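Local atomic coordinates of Phl p 3 allergen (Phleum pratense, PDB entry 3FT1), a protein that is a secreted grass pollen allergen recognised by IgE, related to the C-terminal domain of beta-expansins, with a biochemical role that is not established. Residues V4-Q9 against F67-K72. Numbering follows the deposited sequence.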
loop_
_atom_site.group_PDB
_atom_site.type_symbol
_atom_site.label_atom_id
_atom_site.label_comp_id
_atom_site.label_asym_id
_atom_site.label_seq_id
_atom_site.Cartn_x
_atom_site.Cartn_y
_atom_site.Cartn_z
ATOM N N VAL A 4 7.236 6.853 2.772
ATOM C CA VAL A 4 6.895 5.558 2.205
ATOM C C VAL A 4 7.081 5.537 0.700
ATOM O O VAL A 4 6.889 6.550 0.035
ATOM C CB VAL A 4 5.450 5.155 2.565
ATOM C CG1 VAL A 4 4.442 6.077 1.882
ATOM C CG2 VAL A 4 5.188 3.708 2.183
ATOM N N THR A 5 7.497 4.388 0.178
ATOM C CA THR A 5 7.450 4.153 -1.260
ATOM C C THR A 5 6.752 2.820 -1.499
ATOM O O THR A 5 6.812 1.918 -0.656
ATOM C CB THR A 5 8.857 4.119 -1.924
ATOM O OG1 THR A 5 9.635 3.054 -1.370
ATOM C CG2 THR A 5 9.593 5.451 -1.740
ATOM N N PHE A 6 6.074 2.719 -2.643
ATOM C CA PHE A 6 5.376 1.510 -3.046
ATOM C C PHE A 6 5.940 1.138 -4.403
ATOM O O PHE A 6 5.804 1.914 -5.342
ATOM C CB PHE A 6 3.886 1.785 -3.271
ATOM C CG PHE A 6 3.132 2.260 -2.049
ATOM C CD1 PHE A 6 2.327 1.388 -1.338
ATOM C CD2 PHE A 6 3.197 3.585 -1.647
ATOM C CE1 PHE A 6 1.615 1.819 -0.237
ATOM C CE2 PHE A 6 2.486 4.028 -0.540
ATOM C CZ PHE A 6 1.696 3.146 0.163
ATOM N N THR A 7 6.553 -0.033 -4.515
ATOM C CA THR A 7 7.048 -0.496 -5.810
ATOM C C THR A 7 6.244 -1.700 -6.260
ATOM O O THR A 7 6.167 -2.703 -5.557
ATOM C CB THR A 7 8.530 -0.873 -5.745
ATOM O OG1 THR A 7 9.273 0.239 -5.234
ATOM C CG2 THR A 7 9.058 -1.254 -7.136
ATOM N N VAL A 8 5.646 -1.592 -7.440
ATOM C CA VAL A 8 4.837 -2.676 -7.970
ATOM C C VAL A 8 5.737 -3.793 -8.481
ATOM O O VAL A 8 6.586 -3.578 -9.350
ATOM C CB VAL A 8 3.927 -2.192 -9.104
ATOM C CG1 VAL A 8 3.195 -3.378 -9.726
ATOM C CG2 VAL A 8 2.935 -1.167 -8.578
ATOM N N GLN A 9 5.548 -4.987 -7.931
ATOM C CA GLN A 9 6.425 -6.117 -8.222
ATOM C C GLN A 9 5.866 -6.998 -9.323
ATOM O O GLN A 9 4.650 -7.116 -9.476
ATOM C CB GLN A 9 6.617 -6.966 -6.963
ATOM C CG GLN A 9 7.185 -6.176 -5.799
ATOM C CD GLN A 9 8.584 -5.690 -6.086
ATOM O OE1 GLN A 9 8.806 -4.507 -6.356
ATOM N NE2 GLN A 9 9.539 -6.611 -6.064
ATOM N N PHE A 67 -4.194 3.553 0.865
ATOM C CA PHE A 67 -3.556 2.620 1.788
ATOM C C PHE A 67 -3.575 3.162 3.212
ATOM O O PHE A 67 -3.242 4.322 3.443
ATOM C CB PHE A 67 -2.112 2.336 1.353
ATOM C CG PHE A 67 -2.019 1.619 0.035
ATOM C CD1 PHE A 67 -2.035 0.236 -0.012
ATOM C CD2 PHE A 67 -1.973 2.329 -1.154
ATOM C CE1 PHE A 67 -1.987 -0.437 -1.229
ATOM C CE2 PHE A 67 -1.920 1.668 -2.375
ATOM C CZ PHE A 67 -1.923 0.286 -2.411
ATOM N N ARG A 68 -3.987 2.320 4.151
ATOM C CA ARG A 68 -3.948 2.679 5.568
ATOM C C ARG A 68 -2.859 1.873 6.234
ATOM O O ARG A 68 -2.830 0.639 6.119
ATOM C CB ARG A 68 -5.281 2.397 6.254
ATOM C CG ARG A 68 -5.256 2.692 7.749
ATOM C CD ARG A 68 -6.654 2.809 8.315
ATOM N NE ARG A 68 -7.314 1.510 8.393
ATOM C CZ ARG A 68 -8.565 1.338 8.812
ATOM N NH1 ARG A 68 -9.292 2.385 9.186
ATOM N NH2 ARG A 68 -9.088 0.123 8.858
ATOM N N PHE A 69 -1.961 2.578 6.918
ATOM C CA PHE A 69 -0.879 1.963 7.675
ATOM C C PHE A 69 -1.134 2.059 9.173
ATOM O O PHE A 69 -1.597 3.087 9.664
ATOM C CB PHE A 69 0.445 2.675 7.389
ATOM C CG PHE A 69 0.928 2.526 5.968
ATOM C CD1 PHE A 69 1.635 1.405 5.581
ATOM C CD2 PHE A 69 0.679 3.507 5.028
ATOM C CE1 PHE A 69 2.085 1.261 4.287
ATOM C CE2 PHE A 69 1.128 3.367 3.726
ATOM C CZ PHE A 69 1.830 2.238 3.360
ATOM N N MET A 70 -0.799 0.992 9.889
ATOM C CA MET A 70 -0.711 1.024 11.346
ATOM C C MET A 70 0.674 0.546 11.729
ATOM O O MET A 70 1.086 -0.550 11.338
ATOM C CB MET A 70 -1.768 0.112 11.973
ATOM C CG MET A 70 -3.162 0.688 11.942
ATOM S SD MET A 70 -3.316 2.101 13.055
ATOM C CE MET A 70 -2.938 1.335 14.631
ATOM N N SER A 71 1.413 1.380 12.452
ATOM C CA SER A 71 2.755 1.010 12.900
ATOM C C SER A 71 2.673 0.140 14.148
ATOM O O SER A 71 1.622 0.064 14.790
ATOM C CB SER A 71 3.589 2.256 13.197
ATOM O OG SER A 71 3.236 2.820 14.451
ATOM N N LYS A 72 3.775 -0.525 14.488
ATOM C CA LYS A 72 3.831 -1.309 15.717
ATOM C C LYS A 72 3.566 -0.408 16.914
ATOM O O LYS A 72 2.947 -0.823 17.892
ATOM C CB LYS A 72 5.196 -1.990 15.878
ATOM C CG LYS A 72 5.239 -3.437 15.424
ATOM C CD LYS A 72 5.523 -3.556 13.942
ATOM C CE LYS A 72 5.483 -5.010 13.493
ATOM N NZ LYS A 72 6.391 -5.873 14.297
#
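F6 reaches across the interior with the far end of its ring and meets two phenylalanines of the facing strand at once. Its CZ lies 3.3 Å from CZ of F69, a close approach made in the plane of the F69 ring, at its edge. The two rings approach head-on with their rims touching, planes turned 45° apart. With F67 the fit is different: CE1 of F6 sits 3.6 Å from CG of F67, above one face of that ring and shifted toward its rim. Here the two side chains pass alongside, pointing oppositely, and a tilt of 37° between the planes makes the pair oblique, with centroids 4.7 Å apart. V4 adds an aliphatic flank, its CG2 resting 3.8 Å from CZ of F69; that methyl stands anti to the backbone N, which brings it to the ring.

In F6, CG lies beside the backbone N and anti to the carbonyl carbon, a setting that sends the ring inward with CE1 and CZ leading. No hydrogen bond links the segments, whose strand axes stay 11.5 Å apart at their closest and run at 126° to each other, so the join is made by buried apolar side chains alone.

Further out, F79, which also touches V4, meets the F69 ring at a steep angle, while V82 and I83 pack on F6, and L35 lies against F67. The T5 and F6 backbones are bonded to K22 and Y93 on their neighbouring strands, fixing the base from which F6 projects. The result is an aromatic cluster joining opposing walls of an all-beta core, as in the immunoglobulin-like beta-sandwich of expansin C-terminal domains.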